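Local atomic coordinates of Ent-copalyl diphosphate synthase (PDB entry 5BP8), a protein that is a mostly alpha-helical bacterial enzyme of the terpene cyclase family, related in part of its chain to the squalene-hopene cyclases. Residues 43-53 / 242-252; 213-221 / 252-260. One frame throughout, in Å; residues are numbered along the deposited sequence.

Contact 1 (43-53 / 242-252); sequences WLDGHRERLGY and LRDVQARFGGP. With SO4 (sulfate ion), chain E.
Arg50 sets off from helix 47-57 with CG anti to the carbonyl carbon (chi1 -71°) and bends at chi3, a course that carries its guanidinium to the carbonyl of Gly251. Arg50 NH2 donates to Gly251 O at 2.9 Å, nearly straight at 171° and within the guanidinium plane. Arg50 NH1 and NH2 also grip a single atom, Asp45 O, and Gly46 O lies over one face of the group, 3.4 Å above its plane. Gln246 folds its chain at chi2 and crosses Arg50 at about a right angle, its CB 3.5 Å from Arg50 NH2. Beside them the backbones come close at two glycines, Gly46 CA to Gly251 CA 4.3 Å, where neither carries a CB to hold them apart. Gly250, at positive phi, leaves the helix in a Schellman motif, and Gly251 N closes it on Gln246 O. At one end Pro252 CB sits over the Tyr53 ring in a CH-pi contact, 3.9 Å from the centroid; at the other, Leu44 and Trp43 pack on Leu242. One water bridges Asp45 N and Arg243 NE. A sulfate, probably from the crystallisation liquor, takes bonds from the backbone N of Gly46, His47 and Arg48 and from the Arg48 guanidinium. One buried cation thus ties two main-chain carbonyls, Asp45 O and Gly251 O, with Leu44 O a weak third, while the amides and probably the helix dipole make the helix start attractive to an anion.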
loop_
_atom_site.group_PDB
_atom_site.type_symbol
_atom_site.label_atom_id
_atom_site.label_comp_id
_atom_site.label_asym_id
_atom_site.label_seq_id
_atom_site.Cartn_x
_atom_site.Cartn_y
_atom_site.Cartn_z
ATOM N N TRP A 43 -13.658 2.341 22.589
ATOM C CA TRP A 43 -13.295 3.451 23.526
ATOM C C TRP A 43 -12.767 4.702 22.812
ATOM O O TRP A 43 -12.810 5.813 23.333
ATOM C CB TRP A 43 -12.250 2.956 24.562
ATOM C CG TRP A 43 -10.990 2.437 23.926
ATOM C CD1 TRP A 43 -10.705 1.148 23.670
ATOM C CD2 TRP A 43 -9.876 3.202 23.444
ATOM N NE1 TRP A 43 -9.494 1.046 23.044
ATOM C CE2 TRP A 43 -8.974 2.298 22.870
ATOM C CE3 TRP A 43 -9.571 4.563 23.411
ATOM C CZ2 TRP A 43 -7.759 2.697 22.315
ATOM C CZ3 TRP A 43 -8.368 4.968 22.835
ATOM C CH2 TRP A 43 -7.479 4.036 22.296
ATOM N N LEU A 44 -12.275 4.516 21.591
ATOM C CA LEU A 44 -11.598 5.569 20.874
ATOM C C LEU A 44 -12.538 6.572 20.245
ATOM O O LEU A 44 -13.554 6.191 19.659
ATOM C CB LEU A 44 -10.746 4.924 19.749
ATOM C CG LEU A 44 -9.924 5.849 18.864
ATOM C CD1 LEU A 44 -8.832 6.553 19.620
ATOM C CD2 LEU A 44 -9.307 5.013 17.728
ATOM N N ASP A 45 -12.172 7.851 20.346
ATOM C CA ASP A 45 -12.918 8.949 19.736
ATOM C C ASP A 45 -13.164 8.658 18.247
ATOM O O ASP A 45 -12.303 8.073 17.574
ATOM C CB ASP A 45 -12.131 10.268 19.871
ATOM C CG ASP A 45 -12.247 10.912 21.267
ATOM O OD1 ASP A 45 -13.103 10.498 22.075
ATOM O OD2 ASP A 45 -11.470 11.859 21.544
ATOM N N GLY A 46 -14.327 9.065 17.744
ATOM C CA GLY A 46 -14.649 8.898 16.313
ATOM C C GLY A 46 -15.294 7.552 16.010
ATOM O O GLY A 46 -15.444 7.192 14.849
ATOM N N HIS A 47 -15.760 6.847 17.042
ATOM C CA HIS A 47 -16.334 5.506 16.869
ATOM C C HIS A 47 -17.605 5.566 16.022
ATOM O O HIS A 47 -17.756 4.810 15.059
ATOM C CB HIS A 47 -16.590 4.870 18.243
ATOM C CG HIS A 47 -17.217 3.512 18.199
ATOM N ND1 HIS A 47 -16.521 2.372 17.864
ATOM C CD2 HIS A 47 -18.471 3.110 18.495
ATOM C CE1 HIS A 47 -17.326 1.333 17.928
ATOM N NE2 HIS A 47 -18.511 1.750 18.328
ATOM N N ARG A 48 -18.501 6.490 16.337
ATOM C CA ARG A 48 -19.716 6.648 15.530
ATOM C C ARG A 48 -19.407 7.053 14.098
ATOM O O ARG A 48 -20.045 6.568 13.167
ATOM C CB ARG A 48 -20.694 7.625 16.189
ATOM C CG ARG A 48 -21.327 6.981 17.421
ATOM C CD ARG A 48 -22.071 7.972 18.290
ATOM N NE ARG A 48 -21.166 8.962 18.874
ATOM C CZ ARG A 48 -21.567 10.049 19.532
ATOM N NH1 ARG A 48 -20.665 10.895 20.024
ATOM N NH2 ARG A 48 -22.867 10.296 19.690
ATOM N N GLU A 49 -18.411 7.899 13.916
ATOM C CA GLU A 49 -18.010 8.292 12.578
ATOM C C GLU A 49 -17.514 7.100 11.770
ATOM O O GLU A 49 -17.718 7.038 10.533
ATOM C CB GLU A 49 -16.930 9.365 12.670
ATOM C CG GLU A 49 -17.475 10.732 13.048
ATOM C CD GLU A 49 -17.720 10.939 14.553
ATOM O OE1 GLU A 49 -17.508 10.046 15.441
ATOM O OE2 GLU A 49 -18.158 12.065 14.847
ATOM N N ARG A 50 -16.823 6.170 12.444
ATOM C CA ARG A 50 -16.304 4.970 11.777
ATOM C C ARG A 50 -17.438 4.040 11.385
ATOM O O ARG A 50 -17.436 3.482 10.301
ATOM C CB ARG A 50 -15.270 4.253 12.647
ATOM C CG ARG A 50 -13.956 5.031 12.739
ATOM C CD ARG A 50 -12.829 4.221 13.393
ATOM N NE ARG A 50 -12.970 4.241 14.851
ATOM C CZ ARG A 50 -12.639 5.265 15.648
ATOM N NH1 ARG A 50 -12.882 5.173 16.969
ATOM N NH2 ARG A 50 -12.094 6.379 15.168
ATOM N N LEU A 51 -18.438 3.896 12.249
ATOM C CA LEU A 51 -19.627 3.137 11.885
ATOM C C LEU A 51 -20.319 3.757 10.689
ATOM O O LEU A 51 -20.725 3.040 9.755
ATOM C CB LEU A 51 -20.599 3.040 13.086
ATOM C CG LEU A 51 -20.144 2.114 14.202
ATOM C CD1 LEU A 51 -20.927 2.353 15.492
ATOM C CD2 LEU A 51 -20.277 0.668 13.756
ATOM N N GLY A 52 -20.402 5.095 10.671
ATOM C CA GLY A 52 -20.976 5.821 9.553
ATOM C C GLY A 52 -20.234 5.555 8.265
ATOM O O GLY A 52 -20.845 5.344 7.216
ATOM N N TYR A 53 -18.914 5.542 8.351
ATOM C CA TYR A 53 -18.067 5.284 7.187
ATOM C C TYR A 53 -18.323 3.916 6.625
ATOM O O TYR A 53 -18.373 3.741 5.373
ATOM C CB TYR A 53 -16.616 5.490 7.588
ATOM C CG TYR A 53 -15.587 5.196 6.533
ATOM C CD1 TYR A 53 -15.146 6.190 5.654
ATOM C CD2 TYR A 53 -15.030 3.954 6.438
ATOM C CE1 TYR A 53 -14.168 5.925 4.687
ATOM C CE2 TYR A 53 -14.031 3.699 5.481
ATOM C CZ TYR A 53 -13.626 4.693 4.617
ATOM O OH TYR A 53 -12.666 4.427 3.655
ATOM N N LEU A 242 -3.363 6.430 18.089
ATOM C CA LEU A 242 -4.721 6.145 17.594
ATOM C C LEU A 242 -5.573 7.411 17.549
ATOM O O LEU A 242 -6.279 7.662 16.551
ATOM C CB LEU A 242 -5.399 5.055 18.424
ATOM C CG LEU A 242 -4.815 3.667 18.217
ATOM C CD1 LEU A 242 -5.522 2.644 19.095
ATOM C CD2 LEU A 242 -4.907 3.263 16.751
ATOM N N ARG A 243 -5.501 8.225 18.613
ATOM C CA ARG A 243 -6.236 9.490 18.628
ATOM C C ARG A 243 -5.816 10.406 17.486
ATOM O O ARG A 243 -6.666 10.975 16.800
ATOM C CB ARG A 243 -6.091 10.194 19.984
ATOM C CG ARG A 243 -6.809 9.443 21.100
ATOM C CD ARG A 243 -6.454 9.961 22.492
ATOM N NE ARG A 243 -7.361 9.449 23.522
ATOM C CZ ARG A 243 -7.216 9.631 24.839
ATOM N NH1 ARG A 243 -6.196 10.326 25.339
ATOM N NH2 ARG A 243 -8.104 9.107 25.669
ATOM N N ASP A 244 -4.516 10.555 17.293
ATOM C CA ASP A 244 -4.007 11.438 16.229
ATOM C C ASP A 244 -4.446 10.969 14.853
ATOM O O ASP A 244 -4.861 11.764 14.005
ATOM C CB ASP A 244 -2.495 11.523 16.258
ATOM C CG ASP A 244 -1.959 12.378 17.408
ATOM O OD1 ASP A 244 -2.729 13.197 17.976
ATOM O OD2 ASP A 244 -0.766 12.210 17.734
ATOM N N VAL A 245 -4.337 9.668 14.622
ATOM C CA VAL A 245 -4.635 9.134 13.299
ATOM C C VAL A 245 -6.112 9.326 12.962
ATOM O O VAL A 245 -6.453 9.841 11.886
ATOM C CB VAL A 245 -4.220 7.658 13.197
ATOM C CG1 VAL A 245 -4.724 7.032 11.905
ATOM C CG2 VAL A 245 -2.713 7.512 13.309
ATOM N N GLN A 246 -7.000 8.974 13.883
ATOM C CA GLN A 246 -8.429 9.073 13.604
ATOM C C GLN A 246 -8.847 10.547 13.434
ATOM O O GLN A 246 -9.679 10.881 12.551
ATOM C CB GLN A 246 -9.273 8.314 14.652
ATOM C CG GLN A 246 -9.420 8.965 16.017
ATOM C CD GLN A 246 -10.432 10.095 16.029
ATOM O OE1 GLN A 246 -11.427 10.078 15.305
ATOM N NE2 GLN A 246 -10.193 11.082 16.881
ATOM N N ALA A 247 -8.240 11.425 14.244
ATOM C CA ALA A 247 -8.549 12.848 14.206
ATOM C C ALA A 247 -8.211 13.459 12.868
ATOM O O ALA A 247 -8.947 14.313 12.348
ATOM C CB ALA A 247 -7.819 13.577 15.327
ATOM N N ARG A 248 -7.133 12.972 12.263
ATOM C CA ARG A 248 -6.687 13.508 11.013
ATOM C C ARG A 248 -7.770 13.383 9.946
ATOM O O ARG A 248 -7.910 14.264 9.099
ATOM C CB ARG A 248 -5.413 12.793 10.557
ATOM C CG ARG A 248 -4.835 13.372 9.287
ATOM C CD ARG A 248 -3.470 12.798 8.993
ATOM N NE ARG A 248 -2.858 13.474 7.853
ATOM C CZ ARG A 248 -1.775 13.033 7.228
ATOM N NH1 ARG A 248 -1.194 11.885 7.589
ATOM N NH2 ARG A 248 -1.282 13.727 6.216
ATOM N N PHE A 249 -8.558 12.311 10.007
ATOM C CA PHE A 249 -9.572 12.044 8.982
ATOM C C PHE A 249 -11.002 12.135 9.454
ATOM O O PHE A 249 -11.922 11.806 8.701
ATOM C CB PHE A 249 -9.323 10.652 8.383
ATOM C CG PHE A 249 -7.947 10.514 7.819
ATOM C CD1 PHE A 249 -7.623 11.142 6.624
ATOM C CD2 PHE A 249 -6.950 9.861 8.536
ATOM C CE1 PHE A 249 -6.347 11.047 6.093
ATOM C CE2 PHE A 249 -5.665 9.764 8.013
ATOM C CZ PHE A 249 -5.372 10.371 6.788
ATOM N N GLY A 250 -11.198 12.563 10.683
ATOM C CA GLY A 250 -12.533 12.627 11.287
ATOM C C GLY A 250 -13.170 11.282 11.613
ATOM O O GLY A 250 -14.404 11.156 11.562
ATOM N N GLY A 251 -12.348 10.293 11.974
ATOM C CA GLY A 251 -12.845 8.979 12.438
ATOM C C GLY A 251 -12.218 7.784 11.713
ATOM O O GLY A 251 -11.574 6.943 12.345
ATOM N N PRO A 252 -12.447 7.678 10.397
ATOM C CA PRO A 252 -11.846 6.591 9.613
ATOM C C PRO A 252 -10.321 6.669 9.587
ATOM O O PRO A 252 -9.744 7.755 9.826
ATOM C CB PRO A 252 -12.443 6.785 8.214
ATOM C CG PRO A 252 -13.635 7.664 8.392
ATOM C CD PRO A 252 -13.344 8.517 9.583
HETATM S S SO4 E . -17.476 8.765 19.485
HETATM O O1 SO4 E . -16.887 9.851 18.621
HETATM O O2 SO4 E . -16.375 7.897 19.954
HETATM O O3 SO4 E . -18.132 9.418 20.633
HETATM O O4 SO4 E . -18.501 8.069 18.670
HETATM O O HOH W 1 -10.217 8.623 22.705
HETATM O O HOH W 2 -8.999 12.231 19.549
#

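Contact 2 (213-221 / 252-260); sequences HNGSVGCSP and PVPSITPIV
The His213 ring has Pro258 against one face, CG lying 3.3 Å above the plane and over its centre, a CH-pi contact in which the two rings stand at about a right angle. His207 stacks with the same imidazole, and His213 NE2 bonds to Pro301 O. Pro258 CD reaches Cys219 SG as well, at 3.7 Å; the peptide bond before this proline is cis. His213 also opens a type II turn whose closing residue, Ser216, returns both its N and its OG to His213 O, the hydroxyl in the carbonyl plane. Both segments are inter-helix connections of the mainly alpha-helical architecture of terpene cyclases, leading into helices 221-228 and 260-274, and they meet without forming a sheet. Their one direct hydrogen bond runs from Thr257 N to Cys219 O, 2.9 Å and 166°, and Ile256 CA adds a C-H...O contact to Cys219 O at 3.3 Å. Further along, Pro221 CG rests on Pro254 O at 3.4 Å, a buried carbonyl with no polar partner in the model. Ser220, its OG anti to the backbone N (chi1 169°), N-caps helix 221-228 by bonding Ala223 N, and that OG also gives its proton to a water that donates onward to Ser255 O.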
loop_
_atom_site.group_PDB
_atom_site.type_symbol
_atom_site.label_atom_id
_atom_site.label_comp_id
_atom_site.label_asym_id
_atom_site.label_seq_id
_atom_site.Cartn_x
_atom_site.Cartn_y
_atom_site.Cartn_z
ATOM N N HIS A 213 4.794 9.074 15.871
ATOM C CA HIS A 213 3.966 7.882 16.041
ATOM C C HIS A 213 4.471 6.969 17.144
ATOM O O HIS A 213 4.287 5.761 17.094
ATOM C CB HIS A 213 3.876 7.131 14.737
ATOM C CG HIS A 213 5.188 6.703 14.195
ATOM N ND1 HIS A 213 6.243 7.574 14.003
ATOM C CD2 HIS A 213 5.602 5.509 13.740
ATOM C CE1 HIS A 213 7.257 6.927 13.458
ATOM N NE2 HIS A 213 6.897 5.666 13.307
ATOM N N ASN A 214 5.103 7.538 18.175
ATOM C CA ASN A 214 5.462 6.703 19.326
ATOM C C ASN A 214 4.249 5.931 19.840
ATOM O O ASN A 214 3.155 6.479 19.966
ATOM C CB ASN A 214 6.038 7.560 20.441
ATOM C CG ASN A 214 7.472 7.941 20.186
ATOM O OD1 ASN A 214 8.274 7.115 19.773
ATOM N ND2 ASN A 214 7.804 9.202 20.415
ATOM N N GLY A 215 4.462 4.659 20.143
ATOM C CA GLY A 215 3.396 3.769 20.604
ATOM C C GLY A 215 2.722 2.935 19.520
ATOM O O GLY A 215 2.044 1.945 19.836
ATOM N N SER A 216 2.858 3.336 18.255
ATOM C CA SER A 216 2.332 2.524 17.152
ATOM C C SER A 216 3.050 1.182 17.083
ATOM O O SER A 216 4.251 1.069 17.420
ATOM C CB SER A 216 2.455 3.239 15.809
ATOM O OG SER A 216 3.805 3.534 15.493
ATOM N N VAL A 217 2.307 0.164 16.657
ATOM C CA VAL A 217 2.823 -1.191 16.506
ATOM C C VAL A 217 2.795 -1.535 15.024
ATOM O O VAL A 217 1.712 -1.568 14.407
ATOM C CB VAL A 217 1.988 -2.192 17.295
ATOM C CG1 VAL A 217 2.432 -3.644 17.016
ATOM C CG2 VAL A 217 2.085 -1.871 18.781
ATOM N N GLY A 218 3.973 -1.748 14.445
ATOM C CA GLY A 218 4.067 -1.985 13.029
ATOM C C GLY A 218 3.404 -0.931 12.156
ATOM O O GLY A 218 2.920 -1.263 11.088
ATOM N N CYS A 219 3.365 0.340 12.587
ATOM C CA CYS A 219 2.667 1.390 11.832
ATOM C C CYS A 219 1.235 1.011 11.386
ATOM O O CYS A 219 0.793 1.422 10.295
ATOM C CB CYS A 219 3.489 1.846 10.610
ATOM S SG CYS A 219 5.076 2.623 11.055
ATOM N N SER A 220 0.520 0.261 12.244
ATOM C CA SER A 220 -0.841 -0.180 11.989
ATOM C C SER A 220 -1.757 0.285 13.096
ATOM O O SER A 220 -1.551 -0.097 14.258
ATOM C CB SER A 220 -0.919 -1.704 12.005
ATOM O OG SER A 220 -2.278 -2.128 12.007
ATOM N N PRO A 221 -2.806 1.031 12.759
ATOM C CA PRO A 221 -3.767 1.332 13.834
ATOM C C PRO A 221 -4.405 0.072 14.429
ATOM O O PRO A 221 -4.566 -0.028 15.659
ATOM C CB PRO A 221 -4.802 2.209 13.120
ATOM C CG PRO A 221 -4.032 2.861 12.055
ATOM C CD PRO A 221 -3.101 1.804 11.539
ATOM N N PRO A 252 -12.447 7.678 10.397
ATOM C CA PRO A 252 -11.846 6.591 9.613
ATOM C C PRO A 252 -10.321 6.669 9.587
ATOM O O PRO A 252 -9.744 7.755 9.826
ATOM C CB PRO A 252 -12.443 6.785 8.214
ATOM C CG PRO A 252 -13.635 7.664 8.392
ATOM C CD PRO A 252 -13.344 8.517 9.583
ATOM N N VAL A 253 -9.672 5.533 9.322
ATOM C CA VAL A 253 -8.215 5.439 9.419
ATOM C C VAL A 253 -7.659 4.626 8.242
ATOM O O VAL A 253 -8.360 3.752 7.708
ATOM C CB VAL A 253 -7.794 4.813 10.752
ATOM C CG1 VAL A 253 -8.201 5.714 11.926
ATOM C CG2 VAL A 253 -8.403 3.432 10.927
ATOM N N PRO A 254 -6.413 4.915 7.849
ATOM C CA PRO A 254 -5.685 4.087 6.897
ATOM C C PRO A 254 -5.164 2.816 7.589
ATOM O O PRO A 254 -5.152 2.732 8.822
ATOM C CB PRO A 254 -4.517 4.968 6.522
ATOM C CG PRO A 254 -4.214 5.706 7.793
ATOM C CD PRO A 254 -5.581 6.040 8.320
ATOM N N SER A 255 -4.683 1.861 6.808
ATOM C CA SER A 255 -4.141 0.605 7.349
ATOM C C SER A 255 -2.633 0.674 7.654
ATOM O O SER A 255 -2.076 -0.213 8.309
ATOM C CB SER A 255 -4.431 -0.547 6.382
ATOM O OG SER A 255 -3.653 -0.446 5.188
ATOM N N ILE A 256 -1.984 1.718 7.143
ATOM C CA ILE A 256 -0.562 1.935 7.342
ATOM C C ILE A 256 -0.318 3.423 7.495
ATOM O O ILE A 256 -0.761 4.223 6.652
ATOM C CB ILE A 256 0.291 1.302 6.203
ATOM C CG1 ILE A 256 1.783 1.492 6.481
ATOM C CG2 ILE A 256 -0.108 1.826 4.846
ATOM C CD1 ILE A 256 2.676 0.685 5.552
ATOM N N THR A 257 0.273 3.793 8.633
ATOM C CA THR A 257 0.651 5.181 8.910
ATOM C C THR A 257 1.583 5.192 10.109
ATOM O O THR A 257 1.352 4.473 11.069
ATOM C CB THR A 257 -0.562 6.097 9.128
ATOM O OG1 THR A 257 -0.128 7.466 9.231
ATOM C CG2 THR A 257 -1.373 5.683 10.366
ATOM N N PRO A 258 2.688 5.955 10.035
ATOM C CA PRO A 258 3.191 6.752 8.931
ATOM C C PRO A 258 3.777 5.909 7.802
ATOM O O PRO A 258 4.017 4.691 7.966
ATOM C CB PRO A 258 4.342 7.586 9.560
ATOM C CG PRO A 258 4.511 7.107 10.940
ATOM C CD PRO A 258 3.575 5.975 11.221
ATOM N N ILE A 259 4.021 6.581 6.690
ATOM C CA ILE A 259 4.756 6.045 5.541
ATOM C C ILE A 259 5.885 7.013 5.117
ATOM O O ILE A 259 6.278 7.076 3.953
ATOM C CB ILE A 259 3.832 5.791 4.339
ATOM C CG1 ILE A 259 3.094 7.062 3.888
ATOM C CG2 ILE A 259 2.868 4.660 4.631
ATOM C CD1 ILE A 259 2.613 6.960 2.464
ATOM N N VAL A 260 6.374 7.786 6.077
ATOM C CA VAL A 260 7.251 8.945 5.796
ATOM C C VAL A 260 8.417 8.672 4.821
ATOM O O VAL A 260 8.603 9.417 3.864
ATOM C CB VAL A 260 7.719 9.588 7.120
ATOM C CG1 VAL A 260 8.500 8.635 8.007
ATOM C CG2 VAL A 260 8.510 10.858 6.868
HETATM O O HOH W 3 -3.246 -2.367 9.576
#

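How the contacts relate
Contact 2 is the more interior of the pair, its centre about 12 Å from the centre of the chain, while contact 1 lies about 20 Å out and is only partly buried. Pro252 belongs to both, so the exit from helix 237-249 runs straight from one into the other. That helix supplies most of one side of contact 1 and packs against contact 2: Val245 on Val253 and Thr257, and Leu242 CD2 on Pro221 O at 3.5 Å. Helix 31-40 touches both, through Arg50 and Val253. The chemistry differs: contact 1 centres on an arginine bonded to carbonyls, contact 2 on proline and imidazole packing with one backbone bond. Each has a bridging water; the sulfate sits on 43-53 alone.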